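Local coordinates for siderophore-interacting protein (Aeromonas hydrophila, PDB 6K2L) that probably reduces the ferric iron carried by siderophores, using a bound FAD to pass on electrons so that the iron can be released inside the cell, at residues K16-V21 against R26-T31; Y140-L145 against E222-P227; T146-I151 against I166-P171. The protein carries 1 engineered substitution. All coordinates share one frame; numbering follows the deposited sequence.

Contact 1 (K16-V21 against R26-T31)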
loop_
_atom_site.group_PDB
_atom_site.type_symbol
_atom_site.label_atom_id
_atom_site.label_comp_id
_atom_site.label_asym_id
_atom_site.label_seq_id
_atom_site.Cartn_x
_atom_site.Cartn_y
_atom_site.Cartn_z
ATOM N N LYS A 16 -15.960 4.946 -12.705
ATOM C CA LYS A 16 -17.026 4.505 -11.823
ATOM C C LYS A 16 -17.644 5.682 -11.083
ATOM O O LYS A 16 -18.863 5.860 -11.112
ATOM C CB LYS A 16 -16.476 3.476 -10.827
ATOM C CG LYS A 16 -17.504 2.600 -10.166
ATOM C CD LYS A 16 -16.837 1.383 -9.574
ATOM C CE LYS A 16 -17.079 1.292 -8.087
ATOM N NZ LYS A 16 -18.220 0.390 -7.758
ATOM N N HIS A 17 -16.818 6.498 -10.427
ATOM C CA HIS A 17 -17.304 7.674 -9.720
ATOM C C HIS A 17 -16.171 8.663 -9.502
ATOM O O HIS A 17 -14.989 8.319 -9.559
ATOM C CB HIS A 17 -17.928 7.320 -8.374
ATOM C CG HIS A 17 -17.034 6.512 -7.486
ATOM N ND1 HIS A 17 -16.014 7.076 -6.745
ATOM C CD2 HIS A 17 -17.009 5.183 -7.218
ATOM C CE1 HIS A 17 -15.410 6.129 -6.047
ATOM N NE2 HIS A 17 -15.989 4.971 -6.320
ATOM N N ILE A 18 -16.568 9.894 -9.215
ATOM C CA ILE A 18 -15.706 11.057 -9.144
ATOM C C ILE A 18 -15.953 11.715 -7.800
ATOM O O ILE A 18 -17.041 11.608 -7.231
ATOM C CB ILE A 18 -16.001 12.032 -10.304
ATOM C CG1 ILE A 18 -15.923 11.299 -11.635
ATOM C CG2 ILE A 18 -15.053 13.188 -10.312
ATOM C CD1 ILE A 18 -17.222 11.286 -12.379
ATOM N N GLN A 19 -14.941 12.402 -7.290
ATOM C CA GLN A 19 -15.029 12.950 -5.947
ATOM C C GLN A 19 -14.032 14.096 -5.825
ATOM O O GLN A 19 -12.890 13.981 -6.271
ATOM C CB GLN A 19 -14.746 11.857 -4.911
ATOM C CG GLN A 19 -14.332 12.400 -3.573
ATOM C CD GLN A 19 -14.253 11.323 -2.514
ATOM O OE1 GLN A 19 -13.719 10.233 -2.762
ATOM N NE2 GLN A 19 -14.785 11.619 -1.321
ATOM N N ASP A 20 -14.451 15.194 -5.234
ATOM C CA ASP A 20 -13.542 16.322 -5.045
ATOM C C ASP A 20 -13.076 16.313 -3.591
ATOM O O ASP A 20 -13.800 16.742 -2.694
ATOM C CB ASP A 20 -14.224 17.626 -5.435
ATOM C CG ASP A 20 -14.153 17.894 -6.941
ATOM O OD1 ASP A 20 -13.706 16.991 -7.693
ATOM O OD2 ASP A 20 -14.554 19.007 -7.372
ATOM N N VAL A 21 -11.858 15.800 -3.359
ATOM C CA VAL A 21 -11.339 15.745 -1.993
ATOM C C VAL A 21 -10.985 17.141 -1.524
ATOM O O VAL A 21 -10.954 17.422 -0.324
ATOM C CB VAL A 21 -10.129 14.800 -1.881
ATOM C CG1 VAL A 21 -10.394 13.499 -2.611
ATOM C CG2 VAL A 21 -8.930 15.482 -2.421
ATOM N N ARG A 26 -9.160 16.233 -7.697
ATOM C CA ARG A 26 -10.329 15.449 -8.078
ATOM C C ARG A 26 -9.937 13.981 -8.172
ATOM O O ARG A 26 -9.096 13.617 -8.996
ATOM C CB ARG A 26 -10.900 15.960 -9.402
ATOM C CG ARG A 26 -12.142 15.224 -9.843
ATOM C CD ARG A 26 -12.803 15.915 -11.018
ATOM N NE ARG A 26 -13.667 16.987 -10.524
ATOM C CZ ARG A 26 -13.983 18.078 -11.208
ATOM N NH1 ARG A 26 -13.530 18.243 -12.445
ATOM N NH2 ARG A 26 -14.760 18.995 -10.657
ATOM N N ARG A 27 -10.524 13.152 -7.317
ATOM C CA ARG A 27 -10.232 11.720 -7.258
ATOM C C ARG A 27 -11.185 10.993 -8.196
ATOM O O ARG A 27 -12.396 10.913 -7.930
ATOM C CB ARG A 27 -10.386 11.180 -5.836
ATOM C CG ARG A 27 -10.305 9.649 -5.726
ATOM C CD ARG A 27 -9.833 9.193 -4.326
ATOM N NE ARG A 27 -8.759 10.058 -3.854
ATOM C CZ ARG A 27 -8.571 10.431 -2.588
ATOM N NH1 ARG A 27 -9.385 9.994 -1.627
ATOM N NH2 ARG A 27 -7.556 11.250 -2.298
ATOM N N ILE A 28 -10.645 10.456 -9.286
ATOM C CA ILE A 28 -11.417 9.719 -10.271
ATOM C C ILE A 28 -11.149 8.241 -10.052
ATOM O O ILE A 28 -9.992 7.807 -10.000
ATOM C CB ILE A 28 -11.054 10.152 -11.694
ATOM C CG1 ILE A 28 -11.471 11.613 -11.914
ATOM C CG2 ILE A 28 -11.677 9.215 -12.664
ATOM C CD1 ILE A 28 -10.926 12.228 -13.215
ATOM N N CYS A 29 -12.211 7.477 -9.857
ATOM C CA CYS A 29 -12.099 6.060 -9.562
ATOM C C CYS A 29 -12.468 5.275 -10.806
ATOM O O CYS A 29 -13.568 5.426 -11.339
ATOM C CB CYS A 29 -13.005 5.673 -8.401
ATOM S SG CYS A 29 -13.150 3.890 -8.264
ATOM N N LEU A 30 -11.554 4.451 -11.268
ATOM C CA LEU A 30 -11.676 3.760 -12.530
ATOM C C LEU A 30 -11.793 2.273 -12.258
ATOM O O LEU A 30 -11.241 1.754 -11.287
ATOM C CB LEU A 30 -10.476 4.050 -13.408
ATOM C CG LEU A 30 -10.363 5.535 -13.766
ATOM C CD1 LEU A 30 -8.915 5.929 -13.755
ATOM C CD2 LEU A 30 -10.941 5.746 -15.116
ATOM N N THR A 31 -12.552 1.593 -13.100
ATOM C CA THR A 31 -12.802 0.183 -12.894
ATOM C C THR A 31 -12.821 -0.527 -14.232
ATOM O O THR A 31 -13.127 0.073 -15.266
ATOM C CB THR A 31 -14.125 -0.051 -12.151
ATOM O OG1 THR A 31 -14.330 -1.463 -11.999
ATOM C CG2 THR A 31 -15.320 0.577 -12.896
HETATM O O HOH W 1 -13.685 9.141 -6.530
#
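K16–D20 and R26–T31 run side by side as the arms of a beta hairpin, at 165° between their N-to-C directions, and supply the first two strands of the antiparallel FAD-binding barrel. I18–I28 and D20–R26 are non-hydrogen-bonded pairs, H17–C29 and Q19–R27 hydrogen-bonded ones. R27 N donates to Q19 O at 2.7 Å and C29 N to H17 O at 2.9 Å, whereas the return bond from Q19 N to R27 O is weak. K16 N reaches C29 O at 2.8 Å; two residues, K16 and H17, therefore stand opposite the single C29, a classic beta bulge.

On the face bearing H17 and C29, the imidazole folds back over its neighbour. With chi1 at 54°, H17 CG sits between its own N and carbonyl carbon, which carries the ring across to C29 CB, 3.7 Å from the ring centroid in a CH-pi contact. The short cysteine side chain lets the ring lie close over its CB. R27 lies on this same side; its guanidinium, held by D98 through NE, has V21 CG1 centred 3.5 Å above one face.

The face of I18, D20 and R26 carries the salt bridge. R26 grips D20 side-on, NE to OD1 at 2.8 Å and NH2 to OD2 at 3.3 Å, with the two planes 17° apart; both oxygens use their syn lone pairs. I18 CG2 packs on the methylenes of R26, whose NH1 is bound by A112 O. Finally, a water donates to R27 O at 2.6 Å and also hydrogen-bonds to H17 ND1.

Contact 2 (Y140-L145 against E222-P227); sequences YMVGDL and EGLVVP
L224 meets V142, G143 and D144 as the one side chain of E222–P227 that packs on Y140–L145. The helix lies against the parallel sheet of the domain that resembles the NAD-binding domain of ferredoxin reductases; the axes of 222–227 and 140–144 pass 8.3 Å apart and run nearly antiparallel (159°).

The path begins at L224 CB, which approaches V142 CG1 at 4.2 Å. CG then stands opposite the carbonyl carbon of its own residue (chi1 -64°), and the isobutyl group points at the strand, where its fork divides the work. CD2 stays with the valine, 4.1 Å from V142 CG1. CD1 goes on along the strand: it lies 4.0 Å from G143 C and 4.1 Å from D144 CB, touching backbone and the root of a side chain rather than another methyl group. Beta-branched V142 suits an extended strand and offers a compact surface to the leucine. A side chain on G143 would point away from the helix, and CD1 simply meets the backbone there. L200 of helix 198–205 packs on both V142 and L224 and continues the apolar layer.

D144 gives the leucine only its CB. Its carboxylate is engaged by T146 OG1 and by W249 NE1. No hydrogen bond crosses between the two segments themselves: the direct contact is apolar and depends on close fit and burial, while the D144 carboxylate adds a polar link to E221 N at the head of the helix.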
loop_
_atom_site.group_PDB
_atom_site.type_symbol
_atom_site.label_atom_id
_atom_site.label_comp_id
_atom_site.label_asym_id
_atom_site.label_seq_id
_atom_site.Cartn_x
_atom_site.Cartn_y
_atom_site.Cartn_z
ATOM N N TYR A 140 12.089 13.290 4.170
ATOM C CA TYR A 140 12.019 14.719 3.875
ATOM C C TYR A 140 11.445 14.881 2.482
ATOM O O TYR A 140 12.116 14.545 1.499
ATOM C CB TYR A 140 13.395 15.371 3.960
ATOM C CG TYR A 140 14.079 15.129 5.269
ATOM C CD1 TYR A 140 13.731 15.854 6.403
ATOM C CD2 TYR A 140 15.055 14.152 5.382
ATOM C CE1 TYR A 140 14.370 15.626 7.620
ATOM C CE2 TYR A 140 15.684 13.917 6.570
ATOM C CZ TYR A 140 15.340 14.639 7.689
ATOM O OH TYR A 140 16.003 14.355 8.850
ATOM N N MET A 141 10.238 15.446 2.396
ATOM C CA MET A 141 9.430 15.352 1.195
ATOM C C MET A 141 8.910 16.751 0.861
ATOM O O MET A 141 8.453 17.469 1.751
ATOM C CB MET A 141 8.288 14.368 1.452
ATOM C CG MET A 141 8.748 12.883 1.651
ATOM S SD MET A 141 7.311 11.807 1.574
ATOM C CE MET A 141 7.674 10.546 2.852
ATOM N N VAL A 142 8.968 17.150 -0.409
ATOM C CA VAL A 142 8.400 18.424 -0.845
ATOM C C VAL A 142 7.584 18.161 -2.101
ATOM O O VAL A 142 7.938 17.295 -2.910
ATOM C CB VAL A 142 9.489 19.507 -1.085
ATOM C CG1 VAL A 142 8.904 20.739 -1.708
ATOM C CG2 VAL A 142 10.211 19.897 0.225
ATOM N N GLY A 143 6.463 18.870 -2.241
ATOM C CA GLY A 143 5.719 18.791 -3.487
ATOM C C GLY A 143 4.616 19.828 -3.556
ATOM O O GLY A 143 4.465 20.680 -2.673
ATOM N N ASP A 144 3.842 19.747 -4.639
ATOM C CA ASP A 144 2.670 20.579 -4.835
ATOM C C ASP A 144 1.492 19.635 -5.035
ATOM O O ASP A 144 1.623 18.430 -4.801
ATOM C CB ASP A 144 2.883 21.569 -5.997
ATOM C CG ASP A 144 3.159 20.873 -7.364
ATOM O OD1 ASP A 144 2.685 19.736 -7.606
ATOM O OD2 ASP A 144 3.836 21.486 -8.222
ATOM N N LEU A 145 0.346 20.171 -5.486
ATOM C CA LEU A 145 -0.823 19.314 -5.694
ATOM C C LEU A 145 -0.565 18.172 -6.678
ATOM O O LEU A 145 -1.223 17.125 -6.579
ATOM C CB LEU A 145 -2.010 20.135 -6.197
ATOM C CG LEU A 145 -2.761 20.840 -5.079
ATOM C CD1 LEU A 145 -3.957 21.565 -5.644
ATOM C CD2 LEU A 145 -3.154 19.853 -3.996
ATOM N N GLU A 222 8.857 22.184 -11.216
ATOM C CA GLU A 222 10.317 22.176 -11.344
ATOM C C GLU A 222 11.006 23.080 -10.322
ATOM O O GLU A 222 12.078 22.725 -9.788
ATOM C CB GLU A 222 10.708 22.597 -12.753
ATOM C CG GLU A 222 12.039 22.061 -13.186
ATOM C CD GLU A 222 12.670 22.910 -14.284
ATOM O OE1 GLU A 222 12.781 24.154 -14.088
ATOM O OE2 GLU A 222 13.039 22.327 -15.335
ATOM N N GLY A 223 10.409 24.254 -10.052
ATOM C CA GLY A 223 10.909 25.241 -9.105
ATOM C C GLY A 223 10.850 24.863 -7.636
ATOM O O GLY A 223 11.224 25.665 -6.776
ATOM N N LEU A 224 10.325 23.683 -7.320
ATOM C CA LEU A 224 10.508 23.078 -6.009
ATOM C C LEU A 224 11.566 21.986 -6.038
ATOM O O LEU A 224 12.410 21.918 -5.138
ATOM C CB LEU A 224 9.188 22.493 -5.496
ATOM C CG LEU A 224 8.046 23.459 -5.226
ATOM C CD1 LEU A 224 6.733 22.713 -5.294
ATOM C CD2 LEU A 224 8.204 24.112 -3.871
ATOM N N VAL A 225 11.542 21.129 -7.069
ATOM C CA VAL A 225 12.425 19.966 -7.084
ATOM C C VAL A 225 13.875 20.392 -7.188
ATOM O O VAL A 225 14.746 19.869 -6.481
ATOM C CB VAL A 225 12.047 19.016 -8.229
ATOM C CG1 VAL A 225 13.107 17.930 -8.376
ATOM C CG2 VAL A 225 10.685 18.410 -7.969
ATOM N N VAL A 226 14.163 21.349 -8.061
ATOM C CA VAL A 226 15.558 21.650 -8.372
ATOM C C VAL A 226 16.271 22.370 -7.224
ATOM O O VAL A 226 17.365 21.934 -6.817
ATOM C CB VAL A 226 15.631 22.424 -9.695
ATOM C CG1 VAL A 226 16.983 23.094 -9.839
ATOM C CG2 VAL A 226 15.352 21.451 -10.843
ATOM N N PRO A 227 15.726 23.455 -6.664
ATOM C CA PRO A 227 16.410 24.071 -5.523
ATOM C C PRO A 227 16.604 23.116 -4.366
ATOM O O PRO A 227 17.657 23.165 -3.721
ATOM C CB PRO A 227 15.502 25.252 -5.143
ATOM C CG PRO A 227 14.188 24.995 -5.803
ATOM C CD PRO A 227 14.521 24.217 -7.048
#

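Contact 3 (T146-I151 against I166-P171). With FAD (flavin-adenine dinucleotide), chain C.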
loop_
_atom_site.group_PDB
_atom_site.type_symbol
_atom_site.label_atom_id
_atom_site.label_comp_id
_atom_site.label_asym_id
_atom_site.label_seq_id
_atom_site.Cartn_x
_atom_site.Cartn_y
_atom_site.Cartn_z
ATOM N N THR A 146 0.342 18.339 -7.650
ATOM C CA THR A 146 0.604 17.220 -8.548
ATOM C C THR A 146 1.349 16.084 -7.858
ATOM O O THR A 146 1.269 14.940 -8.319
ATOM C CB THR A 146 1.394 17.677 -9.763
ATOM O OG1 THR A 146 2.704 18.066 -9.358
ATOM C CG2 THR A 146 0.726 18.839 -10.412
ATOM N N ALA A 147 2.030 16.373 -6.748
ATOM C CA ALA A 147 2.769 15.403 -5.964
ATOM C C ALA A 147 2.017 14.978 -4.710
ATOM O O ALA A 147 2.446 14.051 -4.029
ATOM C CB ALA A 147 4.138 15.977 -5.573
ATOM N N LEU A 148 0.908 15.630 -4.387
ATOM C CA LEU A 148 0.155 15.249 -3.194
ATOM C C LEU A 148 -0.440 13.843 -3.272
ATOM O O LEU A 148 -0.545 13.188 -2.222
ATOM C CB LEU A 148 -0.935 16.295 -2.927
ATOM C CG LEU A 148 -1.691 16.140 -1.615
ATOM C CD1 LEU A 148 -0.670 15.937 -0.514
ATOM C CD2 LEU A 148 -2.642 17.313 -1.311
ATOM N N PRO A 149 -0.882 13.331 -4.415
ATOM C CA PRO A 149 -1.376 11.943 -4.395
ATOM C C PRO A 149 -0.297 10.917 -4.071
ATOM O O PRO A 149 -0.554 10.000 -3.276
ATOM C CB PRO A 149 -1.978 11.782 -5.795
ATOM C CG PRO A 149 -2.366 13.213 -6.166
ATOM C CD PRO A 149 -1.259 14.035 -5.652
ATOM N N ALA A 150 0.909 11.078 -4.624
ATOM C CA ALA A 150 2.051 10.219 -4.303
ATOM C C ALA A 150 2.455 10.317 -2.840
ATOM O O ALA A 150 2.678 9.289 -2.179
ATOM C CB ALA A 150 3.249 10.599 -5.161
ATOM N N ILE A 151 2.606 11.547 -2.336
ATOM C CA ILE A 151 2.945 11.753 -0.932
ATOM C C ILE A 151 1.854 11.202 -0.000
ATOM O O ILE A 151 2.166 10.651 1.052
ATOM C CB ILE A 151 3.237 13.239 -0.677
ATOM C CG1 ILE A 151 4.485 13.632 -1.465
ATOM C CG2 ILE A 151 3.404 13.498 0.825
ATOM C CD1 ILE A 151 4.763 15.157 -1.468
ATOM N N ILE A 166 7.604 17.307 5.954
ATOM C CA ILE A 166 6.939 17.431 4.671
ATOM C C ILE A 166 6.473 18.876 4.521
ATOM O O ILE A 166 5.878 19.443 5.447
ATOM C CB ILE A 166 5.754 16.446 4.574
ATOM C CG1 ILE A 166 6.275 15.018 4.718
ATOM C CG2 ILE A 166 4.983 16.648 3.264
ATOM C CD1 ILE A 166 5.201 14.001 4.840
ATOM N N ALA A 167 6.741 19.481 3.365
ATOM C CA ALA A 167 6.213 20.807 3.044
ATOM C C ALA A 167 5.478 20.741 1.709
ATOM O O ALA A 167 6.010 20.200 0.739
ATOM C CB ALA A 167 7.329 21.849 2.985
ATOM N N LEU A 168 4.272 21.308 1.640
ATOM C CA LEU A 168 3.527 21.331 0.384
ATOM C C LEU A 168 3.181 22.752 -0.056
ATOM O O LEU A 168 2.734 23.560 0.755
ATOM C CB LEU A 168 2.258 20.524 0.516
ATOM C CG LEU A 168 2.459 19.042 0.870
ATOM C CD1 LEU A 168 1.132 18.401 1.209
ATOM C CD2 LEU A 168 3.120 18.300 -0.274
ATOM N N LEU A 169 3.328 23.041 -1.358
ATOM C CA LEU A 169 2.858 24.293 -1.969
ATOM C C LEU A 169 1.543 24.049 -2.723
ATOM O O LEU A 169 1.511 23.270 -3.676
ATOM C CB LEU A 169 3.921 24.849 -2.911
ATOM C CG LEU A 169 3.721 26.246 -3.539
ATOM C CD1 LEU A 169 3.370 27.309 -2.472
ATOM C CD2 LEU A 169 4.945 26.733 -4.387
ATOM N N VAL A 170 0.464 24.699 -2.290
ATOM C CA VAL A 170 -0.854 24.627 -2.937
ATOM C C VAL A 170 -1.242 26.015 -3.448
ATOM O O VAL A 170 -0.799 27.034 -2.886
ATOM C CB VAL A 170 -1.943 24.090 -1.984
ATOM C CG1 VAL A 170 -1.704 22.635 -1.639
ATOM C CG2 VAL A 170 -2.026 24.931 -0.709
ATOM N N PRO A 171 -2.092 26.116 -4.490
ATOM C CA PRO A 171 -2.455 27.437 -5.027
ATOM C C PRO A 171 -3.501 28.202 -4.210
ATOM O O PRO A 171 -3.583 29.432 -4.310
ATOM C CB PRO A 171 -2.993 27.095 -6.425
ATOM C CG PRO A 171 -3.578 25.742 -6.269
ATOM C CD PRO A 171 -2.675 25.023 -5.292
HETATM P PA FAD C . -0.409 19.992 -20.176
HETATM O O1A FAD C . -1.073 19.775 -21.499
HETATM O O2A FAD C . 0.842 19.145 -19.907
HETATM O O5B FAD C . 0.099 21.510 -19.917
HETATM C C5B FAD C . -0.745 22.650 -20.187
HETATM C C4B FAD C . -0.320 23.873 -19.400
HETATM O O4B FAD C . -0.803 23.784 -18.040
HETATM C C3B FAD C . 1.177 24.149 -19.284
HETATM O O3B FAD C . 1.417 25.555 -19.294
HETATM C C2B FAD C . 1.538 23.509 -17.936
HETATM O O2B FAD C . 2.659 24.089 -17.273
HETATM C C1B FAD C . 0.278 23.776 -17.121
HETATM N N9A FAD C . -0.004 22.740 -16.159
HETATM C C8A FAD C . 0.126 21.386 -16.346
HETATM N N7A FAD C . -0.238 20.666 -15.310
HETATM C C5A FAD C . -0.648 21.616 -14.384
HETATM C C6A FAD C . -1.154 21.504 -13.076
HETATM N N6A FAD C . -1.370 20.336 -12.468
HETATM N N1A FAD C . -1.455 22.652 -12.417
HETATM C C2A FAD C . -1.253 23.820 -13.036
HETATM N N3A FAD C . -0.792 24.045 -14.273
HETATM C C4A FAD C . -0.512 22.896 -14.897
HETATM N N1 FAD C . -0.271 15.358 -12.003
HETATM C C2 FAD C . -1.448 15.160 -11.340
HETATM O O2 FAD C . -2.376 15.970 -11.403
HETATM N N3 FAD C . -1.619 14.029 -10.556
HETATM C C4 FAD C . -0.695 13.033 -10.361
HETATM O O4 FAD C . -0.967 12.069 -9.645
HETATM C C4X FAD C . 0.550 13.240 -11.081
HETATM N N5 FAD C . 1.502 12.321 -10.961
HETATM C C5X FAD C . 2.679 12.527 -11.636
HETATM C C6 FAD C . 3.694 11.589 -11.501
HETATM C C7 FAD C . 4.919 11.757 -12.142
HETATM C C7M FAD C . 5.982 10.699 -11.987
HETATM C C8 FAD C . 5.120 12.879 -12.968
HETATM C C8M FAD C . 6.415 13.077 -13.718
HETATM C C9 FAD C . 4.098 13.812 -13.118
HETATM C C9A FAD C . 2.889 13.652 -12.454
HETATM N N10 FAD C . 1.857 14.607 -12.558
HETATM C C10 FAD C . 0.671 14.438 -11.871
HETATM C "C1'" FAD C . 2.044 15.821 -13.374
HETATM C "C2'" FAD C . 1.221 15.848 -14.664
HETATM O "O2'" FAD C . 1.727 14.926 -15.634
HETATM C "C3'" FAD C . 1.263 17.270 -15.232
HETATM O "O3'" FAD C . 0.453 18.106 -14.410
HETATM C "C4'" FAD C . 0.797 17.391 -16.682
HETATM O "O4'" FAD C . 1.400 18.554 -17.258
HETATM C "C5'" FAD C . -0.712 17.447 -16.775
HETATM O "O5'" FAD C . -1.103 17.387 -18.160
HETATM P P FAD C . -2.221 18.337 -18.742
HETATM O O1P FAD C . -2.623 17.727 -20.091
HETATM O O2P FAD C . -3.320 18.547 -17.801
HETATM O O3P FAD C . -1.441 19.709 -18.999
#
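L168 faces both L148 and I151 across the beta-alpha-beta unit formed by strand 138–144, helix 148–155 and strand 163–170, the crossover on which Rossmann-like sheets are built. The strand's branched tip is shared between two helix side chains that come to it in different ways.

L148 meets L168 at about a right angle. Its CB does not point at the strand; instead CG stands opposite the backbone N (chi1 -172°) and the chain swings round until CD1 lies 3.5 Å from L168 CD1. I151, one turn further on, has its CB directed toward the strand. It and L168 lie antiparallel, side by side, with I151 CD1 against L168 CD2 at 3.7 Å. The other branch of the isoleucine, CG2, turns toward I166, earlier on the strand, and makes a looser contact with I166 CG2 at 4.3 Å. I166 and L168 both face the helix because they are two apart on the strand, whereas A167 between them turns to the opposite face, against helix 198–205. Branched aliphatic residues fit this buried, wholly apolar interface: in L168 and I151 the two branches each meet a different partner. W217 extends the interface by packing on I151.

The start of the helix and the turn before it border the cofactor. P149 CG lies 3.9 Å from the flavin O4. T146 turns its carbon side to both ends of the bent FAD: CB lies 3.6 Å from the flavin N1, and CG2 3.3 Å from the adenine N6A.

How the contacts relate
From the N terminus, contact 1 comes first and closes a short loop: strand 11–20 turns back at once into 25–31, within the barrel domain. The chain completes that barrel before entering the parallel sheet, where contact 2 opens at 140–145 and closes only at 222–227. Contact 3 is nested inside this long loop, joining 146–151 to 166–171 through the crossover. Contacts 2 and 3 touch, since strands 138–144 and 163–170 are neighbours, with a probable hydrogen bond between G143 O and L169 N. Contact 1 stands apart, its centre about 18 Å from that of contact 3 and about 25 Å from that of contact 2.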